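Local structure of beta sliding clamp (Borrelia burgdorferi, 6DJ8) at residues A168-L173 against R202-K207; H11-I16 against S73-K78; K279-L284 against T360-I365. The protein probably forms a ring-shaped head-to-tail homodimer around DNA and tethers DNA polymerases and other proteins to it, making them processive. All coordinates share one frame; numbering follows the deposited sequence.

How the contacts relate
The three contacts fall one in each of the clamp's three domains and follow one another along the chain: contact 2 in the N-terminal, contact 1 in the central and contact 3 in the C-terminal domain. Contacts 1 and 3 share a sheet, which runs from strand 202-211 through strands 383-387, 373-376 and 362-367 to strand 278-283; their centres are about 20 Å apart and their nearest atoms about 10 Å. Contact 2 is remote from both, its centre about 46 Å from that of contact 1 and about 59 Å from that of contact 3. Contact 1 also reaches the bound peptide, where Met203 packs on an apolar side chain.

Contact 1: A168-L173 against R202-K207; sequences AFSAHL and RMSICK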
loop_
_atom_site.group_PDB
_atom_site.type_symbol
_atom_site.label_atom_id
_atom_site.label_comp_id
_atom_site.label_asym_id
_atom_site.label_seq_id
_atom_site.Cartn_x
_atom_site.Cartn_y
_atom_site.Cartn_z
ATOM N N ALA A 168 -17.578 -7.736 14.947
ATOM C CA ALA A 168 -17.699 -7.760 13.488
ATOM C C ALA A 168 -16.782 -8.800 12.844
ATOM O O ALA A 168 -17.206 -9.540 11.944
ATOM C CB ALA A 168 -17.407 -6.368 12.914
ATOM N N PHE A 169 -15.521 -8.877 13.285
ATOM C CA PHE A 169 -14.560 -9.734 12.590
ATOM C C PHE A 169 -14.931 -11.210 12.639
ATOM O O PHE A 169 -14.494 -11.974 11.770
ATOM C CB PHE A 169 -13.150 -9.523 13.170
ATOM C CG PHE A 169 -12.932 -10.196 14.511
ATOM C CD1 PHE A 169 -13.208 -9.526 15.693
ATOM C CD2 PHE A 169 -12.435 -11.502 14.578
ATOM C CE1 PHE A 169 -12.999 -10.154 16.950
ATOM C CE2 PHE A 169 -12.201 -12.122 15.801
ATOM C CZ PHE A 169 -12.503 -11.451 16.994
ATOM N N SER A 170 -15.730 -11.641 13.624
ATOM C CA SER A 170 -16.072 -13.054 13.742
ATOM C C SER A 170 -17.186 -13.509 12.808
ATOM O O SER A 170 -17.359 -14.724 12.623
ATOM C CB SER A 170 -16.522 -13.381 15.170
ATOM O OG SER A 170 -15.430 -13.465 16.048
ATOM N N ALA A 171 -17.987 -12.595 12.263
ATOM C CA ALA A 171 -19.085 -13.039 11.417
ATOM C C ALA A 171 -18.524 -13.697 10.168
ATOM O O ALA A 171 -17.411 -13.393 9.728
ATOM C CB ALA A 171 -20.000 -11.865 11.046
ATOM N N HIS A 172 -19.283 -14.632 9.610
ATOM C CA HIS A 172 -18.868 -15.214 8.347
ATOM C C HIS A 172 -18.754 -14.115 7.285
ATOM O O HIS A 172 -19.540 -13.161 7.257
ATOM C CB HIS A 172 -19.856 -16.292 7.908
ATOM C CG HIS A 172 -19.279 -17.255 6.930
ATOM N ND1 HIS A 172 -19.012 -16.920 5.622
ATOM C CD2 HIS A 172 -18.847 -18.527 7.088
ATOM C CE1 HIS A 172 -18.464 -17.954 5.009
ATOM N NE2 HIS A 172 -18.351 -18.942 5.878
ATOM N N LEU A 173 -17.724 -14.227 6.451
ATOM C CA LEU A 173 -17.400 -13.199 5.470
ATOM C C LEU A 173 -18.210 -13.303 4.176
ATOM O O LEU A 173 -18.187 -12.363 3.378
ATOM C CB LEU A 173 -15.902 -13.254 5.178
ATOM C CG LEU A 173 -15.035 -12.776 6.343
ATOM C CD1 LEU A 173 -13.560 -12.970 6.049
ATOM C CD2 LEU A 173 -15.314 -11.313 6.602
ATOM N N ARG A 202 -14.974 -19.837 14.714
ATOM C CA ARG A 202 -14.617 -18.921 15.774
ATOM C C ARG A 202 -15.835 -18.044 16.035
ATOM O O ARG A 202 -16.667 -17.836 15.144
ATOM C CB ARG A 202 -13.365 -18.094 15.420
ATOM C CG ARG A 202 -13.296 -17.553 13.971
ATOM C CD ARG A 202 -13.940 -16.183 13.843
ATOM N NE ARG A 202 -13.719 -15.590 12.506
ATOM C CZ ARG A 202 -12.616 -14.933 12.168
ATOM N NH1 ARG A 202 -11.637 -14.793 13.069
ATOM N NH2 ARG A 202 -12.474 -14.419 10.938
ATOM N N MET A 203 -15.949 -17.554 17.269
ATOM C CA MET A 203 -17.169 -16.892 17.694
ATOM C C MET A 203 -16.861 -15.844 18.753
ATOM O O MET A 203 -16.089 -16.099 19.683
ATOM C CB MET A 203 -18.185 -17.914 18.266
ATOM C CG MET A 203 -19.326 -17.254 19.052
ATOM S SD MET A 203 -20.493 -18.467 19.788
ATOM C CE MET A 203 -21.175 -19.189 18.327
ATOM N N SER A 204 -17.498 -14.682 18.625
ATOM C CA SER A 204 -17.459 -13.628 19.631
ATOM C C SER A 204 -18.822 -13.493 20.321
ATOM O O SER A 204 -19.874 -13.612 19.681
ATOM C CB SER A 204 -17.035 -12.304 18.998
ATOM O OG SER A 204 -15.623 -12.294 18.710
ATOM N N ILE A 205 -18.790 -13.272 21.633
ATOM C CA ILE A 205 -19.972 -13.038 22.460
ATOM C C ILE A 205 -19.716 -11.808 23.316
ATOM O O ILE A 205 -18.796 -11.810 24.144
ATOM C CB ILE A 205 -20.289 -14.246 23.360
ATOM C CG1 ILE A 205 -20.556 -15.481 22.507
ATOM C CG2 ILE A 205 -21.484 -13.941 24.254
ATOM C CD1 ILE A 205 -20.220 -16.752 23.179
ATOM N N CYS A 206 -20.543 -10.777 23.152
ATOM C CA CYS A 206 -20.422 -9.528 23.900
ATOM C C CYS A 206 -21.725 -9.290 24.642
ATOM O O CYS A 206 -22.762 -9.050 24.014
ATOM C CB CYS A 206 -20.160 -8.337 22.984
ATOM S SG CYS A 206 -18.534 -8.261 22.330
ATOM N N LYS A 207 -21.673 -9.350 25.962
ATOM C CA LYS A 207 -22.810 -8.995 26.794
ATOM C C LYS A 207 -22.697 -7.515 27.132
ATOM O O LYS A 207 -21.631 -7.054 27.552
ATOM C CB LYS A 207 -22.816 -9.850 28.065
HETATM O O HOH W 1 -15.040 -15.049 9.751
#
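Ser170 and Ser204 meet hydroxyl to hydroxyl, with Ser170 OG donating to Ser204 OG over 2.9 Å, where the loop that follows helix 157-167 lies against strand 202-211 in the central domain. This is the tight part of the contact. Both hydroxyls stand beside their own backbone N, anti to the carbonyl carbon, and Phe169 CZ comes within 3.7 Å of Ser204 OG. Ser170 OG also lies over one face of the Phe169 ring. Ser204 OG has further hydrogen bonds to the backbone carbonyl of Arg166 and to His385, on the neighbouring strand 383-387 of the C-terminal domain.

Toward Arg202 a water takes part in the contact. The Arg202 side chain bends at chi2 (90°) and carries its guanidinium along the loop, where NH1 meets the edge of the Phe169 ring, 3.7 Å from CD2, with the two planes 86° apart. Phe169 O sits over one guanidinium face, 3.3 Å from NH2, at an angle too poor for a hydrogen bond. Water 1 bridges instead, accepting from Arg202 NH2 at 2.9 Å and donating to Ala171 O. NH2 also forms a salt bridge with Glu353 of helix 348-355, which, like the His385 bond, crosses to the C-terminal domain. The arginine's charge is probably balanced chiefly by that carboxylate, while the loop is held through the water and the serine pair.

Contact 2: H11-I16 against S73-K78; sequences HNTFFI and SETDFK
This is a junction in the N-terminal domain between two sheets, one of which continues into the central domain; the entry to strand 14-18 packs here against the turn that leads from the short strand 72-73 into strand 77-82. Its apolar part is built on Phe77. Thr13 CG2 lies over one face of that ring in a CH-pi contact, 3.7 Å from the centroid and 21° off the ring normal. The methyl gets there by standing anti to the Thr13 backbone N, while Thr13 OG1 turns to the carbonyl of Met9. Phe77 CZ in turn meets the edge of the Phe15 ring, 3.9 Å from CD1, the two side chains crossing at about a right angle; Val49 of strand 44-50 packs on both.

The polar part lies nearer the surface. Thr75 OG1 donates to Asn12 O over 2.7 Å, tilted 28° from the carbonyl plane. Water 2 links the backbones as well, accepting from Thr75 N at 2.9 Å and lying close to Phe14 O. Farther out, Glu74 OE2 comes up to the edge of the Phe14 ring, 3.5 Å from CZ, with the carboxylate and ring planes 81° apart. That ring also makes a cation-pi contact with Lys100. An anionic oxygen at the positive rim and a cation at the same ring suit the quadrupole of an aromatic group, so both charges probably favour the ring's placement.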
loop_
_atom_site.group_PDB
_atom_site.type_symbol
_atom_site.label_atom_id
_atom_site.label_comp_id
_atom_site.label_asym_id
_atom_site.label_seq_id
_atom_site.Cartn_x
_atom_site.Cartn_y
_atom_site.Cartn_z
ATOM N N HIS A 11 -27.514 30.665 -12.253
ATOM C CA HIS A 11 -27.211 31.711 -11.284
ATOM C C HIS A 11 -27.780 31.421 -9.896
ATOM O O HIS A 11 -27.247 31.936 -8.906
ATOM C CB HIS A 11 -27.733 33.056 -11.789
ATOM C CG HIS A 11 -29.225 33.163 -11.779
ATOM N ND1 HIS A 11 -29.939 33.505 -10.651
ATOM C CD2 HIS A 11 -30.140 32.964 -12.757
ATOM C CE1 HIS A 11 -31.228 33.518 -10.935
ATOM N NE2 HIS A 11 -31.378 33.189 -12.206
ATOM N N ASN A 12 -28.840 30.611 -9.786
ATOM C CA ASN A 12 -29.411 30.335 -8.469
ATOM C C ASN A 12 -29.569 28.851 -8.153
ATOM O O ASN A 12 -30.274 28.517 -7.193
ATOM C CB ASN A 12 -30.775 31.044 -8.315
ATOM C CG ASN A 12 -31.812 30.569 -9.329
ATOM O OD1 ASN A 12 -31.543 29.700 -10.157
ATOM N ND2 ASN A 12 -33.014 31.144 -9.259
ATOM N N THR A 13 -28.946 27.949 -8.914
ATOM C CA THR A 13 -29.009 26.521 -8.601
ATOM C C THR A 13 -27.600 26.085 -8.208
ATOM O O THR A 13 -26.854 25.518 -9.009
ATOM C CB THR A 13 -29.546 25.709 -9.778
ATOM O OG1 THR A 13 -30.783 26.276 -10.212
ATOM C CG2 THR A 13 -29.861 24.292 -9.320
ATOM N N PHE A 14 -27.246 26.331 -6.951
ATOM C CA PHE A 14 -25.893 26.080 -6.475
ATOM C C PHE A 14 -25.913 25.899 -4.966
ATOM O O PHE A 14 -26.904 26.188 -4.299
ATOM C CB PHE A 14 -24.957 27.246 -6.828
ATOM C CG PHE A 14 -25.254 28.489 -6.050
ATOM C CD1 PHE A 14 -26.123 29.442 -6.560
ATOM C CD2 PHE A 14 -24.703 28.697 -4.792
ATOM C CE1 PHE A 14 -26.416 30.592 -5.844
ATOM C CE2 PHE A 14 -25.005 29.836 -4.063
ATOM C CZ PHE A 14 -25.857 30.785 -4.590
ATOM N N PHE A 15 -24.773 25.475 -4.428
ATOM C CA PHE A 15 -24.559 25.627 -3.004
ATOM C C PHE A 15 -23.079 25.876 -2.761
ATOM O O PHE A 15 -22.226 25.472 -3.553
ATOM C CB PHE A 15 -25.052 24.417 -2.201
ATOM C CG PHE A 15 -24.352 23.150 -2.523
ATOM C CD1 PHE A 15 -24.814 22.341 -3.536
ATOM C CD2 PHE A 15 -23.233 22.755 -1.814
ATOM C CE1 PHE A 15 -24.173 21.166 -3.845
ATOM C CE2 PHE A 15 -22.597 21.591 -2.116
ATOM C CZ PHE A 15 -23.060 20.794 -3.145
ATOM N N ILE A 16 -22.796 26.542 -1.645
ATOM C CA ILE A 16 -21.447 26.779 -1.159
ATOM C C ILE A 16 -21.255 25.911 0.072
ATOM O O ILE A 16 -22.129 25.861 0.945
ATOM C CB ILE A 16 -21.230 28.267 -0.827
ATOM C CG1 ILE A 16 -21.552 29.146 -2.054
ATOM C CG2 ILE A 16 -19.807 28.509 -0.312
ATOM C CD1 ILE A 16 -21.405 30.626 -1.809
ATOM N N SER A 73 -27.200 28.282 0.178
ATOM C CA SER A 73 -27.858 28.016 -1.093
ATOM C C SER A 73 -28.943 29.054 -1.349
ATOM O O SER A 73 -29.202 29.936 -0.525
ATOM C CB SER A 73 -28.467 26.620 -1.103
ATOM O OG SER A 73 -29.631 26.619 -0.293
ATOM N N GLU A 74 -29.579 28.939 -2.499
ATOM C CA GLU A 74 -30.690 29.842 -2.784
ATOM C C GLU A 74 -31.938 29.094 -3.208
ATOM O O GLU A 74 -33.040 29.507 -2.852
ATOM C CB GLU A 74 -30.325 30.848 -3.890
ATOM C CG GLU A 74 -29.601 32.082 -3.413
ATOM C CD GLU A 74 -29.080 32.923 -4.566
ATOM O OE1 GLU A 74 -29.742 32.967 -5.628
ATOM O OE2 GLU A 74 -28.001 33.529 -4.409
ATOM N N THR A 75 -31.798 28.006 -3.957
ATOM C CA THR A 75 -32.932 27.173 -4.324
ATOM C C THR A 75 -32.614 25.734 -3.957
ATOM O O THR A 75 -31.454 25.357 -3.779
ATOM C CB THR A 75 -33.286 27.272 -5.814
ATOM O OG1 THR A 75 -32.193 26.785 -6.608
ATOM C CG2 THR A 75 -33.613 28.720 -6.204
ATOM N N ASP A 76 -33.662 24.934 -3.878
ATOM C CA ASP A 76 -33.556 23.527 -3.545
ATOM C C ASP A 76 -33.500 22.727 -4.835
ATOM O O ASP A 76 -34.180 23.059 -5.810
ATOM C CB ASP A 76 -34.759 23.084 -2.707
ATOM C CG ASP A 76 -34.805 23.762 -1.348
ATOM O OD1 ASP A 76 -33.856 24.510 -1.017
ATOM O OD2 ASP A 76 -35.801 23.555 -0.618
ATOM N N PHE A 77 -32.680 21.684 -4.850
ATOM C CA PHE A 77 -32.576 20.834 -6.026
ATOM C C PHE A 77 -31.880 19.548 -5.612
ATOM O O PHE A 77 -31.287 19.465 -4.537
ATOM C CB PHE A 77 -31.802 21.525 -7.161
ATOM C CG PHE A 77 -30.351 21.819 -6.830
ATOM C CD1 PHE A 77 -29.997 22.960 -6.133
ATOM C CD2 PHE A 77 -29.350 20.946 -7.219
ATOM C CE1 PHE A 77 -28.665 23.235 -5.847
ATOM C CE2 PHE A 77 -28.007 21.204 -6.922
ATOM C CZ PHE A 77 -27.665 22.347 -6.236
ATOM N N LYS A 78 -31.922 18.558 -6.500
ATOM C CA LYS A 78 -31.246 17.287 -6.281
ATOM C C LYS A 78 -30.361 16.978 -7.481
ATOM O O LYS A 78 -30.648 17.399 -8.605
ATOM C CB LYS A 78 -32.233 16.127 -6.056
ATOM C CG LYS A 78 -33.203 16.328 -4.901
ATOM C CD LYS A 78 -33.961 15.041 -4.619
ATOM C CE LYS A 78 -35.012 15.226 -3.543
ATOM N NZ LYS A 78 -35.025 14.037 -2.629
HETATM O O HOH W 2 -29.295 26.708 -4.750
#

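Contact 3: K279-L284 against T360-I365; sequences KSLVSL and TSKIEI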
loop_
_atom_site.group_PDB
_atom_site.type_symbol
_atom_site.label_atom_id
_atom_site.label_comp_id
_atom_site.label_asym_id
_atom_site.label_seq_id
_atom_site.Cartn_x
_atom_site.Cartn_y
_atom_site.Cartn_z
ATOM N N LYS A 279 -6.111 -23.931 32.187
ATOM C CA LYS A 279 -6.175 -22.474 32.144
ATOM C C LYS A 279 -4.782 -21.878 32.040
ATOM O O LYS A 279 -3.885 -22.245 32.803
ATOM C CB LYS A 279 -6.866 -21.895 33.385
ATOM C CG LYS A 279 -8.213 -22.518 33.746
ATOM C CD LYS A 279 -8.753 -21.915 35.043
ATOM C CE LYS A 279 -10.268 -21.958 35.111
ATOM N NZ LYS A 279 -10.794 -23.280 34.690
ATOM N N SER A 280 -4.621 -20.908 31.135
ATOM C CA SER A 280 -3.341 -20.240 30.945
ATOM C C SER A 280 -3.544 -18.736 30.994
ATOM O O SER A 280 -4.632 -18.231 30.719
ATOM C CB SER A 280 -2.665 -20.614 29.606
ATOM O OG SER A 280 -3.181 -19.833 28.537
ATOM N N LEU A 281 -2.489 -18.033 31.395
ATOM C CA LEU A 281 -2.468 -16.575 31.440
ATOM C C LEU A 281 -1.205 -16.140 30.716
ATOM O O LEU A 281 -0.103 -16.529 31.119
ATOM C CB LEU A 281 -2.461 -16.049 32.877
ATOM C CG LEU A 281 -2.659 -14.540 33.010
ATOM C CD1 LEU A 281 -4.053 -14.139 32.571
ATOM C CD2 LEU A 281 -2.400 -14.077 34.422
ATOM N N VAL A 282 -1.361 -15.385 29.624
ATOM C CA VAL A 282 -0.246 -15.069 28.732
ATOM C C VAL A 282 -0.143 -13.563 28.540
ATOM O O VAL A 282 -1.156 -12.873 28.369
ATOM C CB VAL A 282 -0.387 -15.757 27.359
ATOM C CG1 VAL A 282 0.911 -15.604 26.563
ATOM C CG2 VAL A 282 -0.757 -17.228 27.529
ATOM N N SER A 283 1.084 -13.061 28.551
ATOM C CA SER A 283 1.328 -11.658 28.264
ATOM C C SER A 283 0.984 -11.367 26.804
ATOM O O SER A 283 1.491 -12.031 25.898
ATOM C CB SER A 283 2.787 -11.324 28.572
ATOM O OG SER A 283 3.199 -10.153 27.901
ATOM N N LEU A 284 0.118 -10.366 26.584
ATOM C CA LEU A 284 -0.481 -10.144 25.265
ATOM C C LEU A 284 0.536 -9.650 24.245
ATOM O O LEU A 284 0.598 -10.164 23.123
ATOM C CB LEU A 284 -1.644 -9.151 25.373
ATOM C CG LEU A 284 -2.510 -8.935 24.122
ATOM C CD1 LEU A 284 -3.201 -10.222 23.679
ATOM C CD2 LEU A 284 -3.522 -7.815 24.356
ATOM N N THR A 360 -6.156 -5.671 27.339
ATOM C CA THR A 360 -5.521 -5.883 28.630
ATOM C C THR A 360 -4.053 -6.255 28.457
ATOM O O THR A 360 -3.605 -6.630 27.375
ATOM C CB THR A 360 -6.246 -6.974 29.412
ATOM O OG1 THR A 360 -6.549 -8.061 28.529
ATOM C CG2 THR A 360 -7.540 -6.430 29.980
ATOM N N SER A 361 -3.306 -6.155 29.559
ATOM C CA SER A 361 -1.899 -6.541 29.571
ATOM C C SER A 361 -1.736 -8.034 29.328
ATOM O O SER A 361 -0.789 -8.461 28.658
ATOM C CB SER A 361 -1.262 -6.164 30.910
ATOM O OG SER A 361 0.141 -6.027 30.785
ATOM N N LYS A 362 -2.633 -8.841 29.889
ATOM C CA LYS A 362 -2.580 -10.287 29.779
ATOM C C LYS A 362 -3.874 -10.801 29.163
ATOM O O LYS A 362 -4.887 -10.102 29.126
ATOM C CB LYS A 362 -2.337 -10.921 31.155
ATOM C CG LYS A 362 -1.114 -10.326 31.856
ATOM C CD LYS A 362 -0.407 -11.337 32.738
ATOM C CE LYS A 362 0.882 -10.757 33.339
ATOM N NZ LYS A 362 2.102 -11.153 32.529
ATOM N N ILE A 363 -3.834 -12.037 28.674
ATOM C CA ILE A 363 -5.003 -12.684 28.094
ATOM C C ILE A 363 -5.173 -14.058 28.730
ATOM O O ILE A 363 -4.189 -14.770 28.965
ATOM C CB ILE A 363 -4.876 -12.785 26.559
ATOM C CG1 ILE A 363 -6.136 -13.381 25.945
ATOM C CG2 ILE A 363 -3.662 -13.608 26.177
ATOM C CD1 ILE A 363 -6.093 -13.460 24.404
ATOM N N GLU A 364 -6.419 -14.430 29.018
ATOM C CA GLU A 364 -6.711 -15.767 29.517
ATOM C C GLU A 364 -7.041 -16.669 28.337
ATOM O O GLU A 364 -7.831 -16.298 27.465
ATOM C CB GLU A 364 -7.878 -15.750 30.511
ATOM C CG GLU A 364 -7.821 -14.641 31.547
ATOM C CD GLU A 364 -9.104 -14.557 32.372
ATOM O OE1 GLU A 364 -10.155 -14.223 31.788
ATOM O OE2 GLU A 364 -9.062 -14.809 33.588
ATOM N N ILE A 365 -6.406 -17.838 28.296
ATOM C CA ILE A 365 -6.663 -18.854 27.280
ATOM C C ILE A 365 -6.957 -20.145 28.032
ATOM O O ILE A 365 -6.084 -20.674 28.737
ATOM C CB ILE A 365 -5.491 -19.039 26.318
ATOM C CG1 ILE A 365 -5.176 -17.718 25.608
ATOM C CG2 ILE A 365 -5.820 -20.142 25.316
ATOM C CD1 ILE A 365 -3.839 -17.711 24.887
#
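Strands 278-283 and 362-367 run side by side as an antiparallel beta ladder in the C-terminal domain, and segments 279-284 and 360-365 pair along it. Two hydrogen-bonded pairs hold the register. In the first, Val282 N donates to Ile363 O at 3.0 Å. Ile363 N returns the bond to Val282 O at 2.8 Å, and both donors lie in the plane of the carbonyl they reach. In the second, Ile365 N donates to Ser280 O from above the carbonyl plane, with an N-H...O angle of 167°. The return bond from Ser280 N to Ile365 O is shorter, 2.8 Å, but more bent, at 142°.

Past the end of the ladder, the N of Leu284, the first residue of helix 284-294, is satisfied by Ser361 O at 3.0 Å in a nearly straight bond. The opposite edge of strand 278-283 is engaged too, since Lys279, Leu281 and Ser283 bond through their backbones to strand 335-338 and the loop before it. Thr360 OG1 donates to Lys362 O at 2.7 Å, tying down the turn into its strand, while Glu364 OE1 bonds to Ser376 OG.

On the buried face, Val282 CG2 meets Ile365 CD1, and Leu284 CD1 packs on Ile363 CB. On the other, Leu281 CD2 touches the aliphatic Lys362 CD, the side chains crossing at about a right angle. Ile365 O takes a second bond, from Ser280 OG at 3.0 Å, with the hydroxyl in the carbonyl plane on a lone pair.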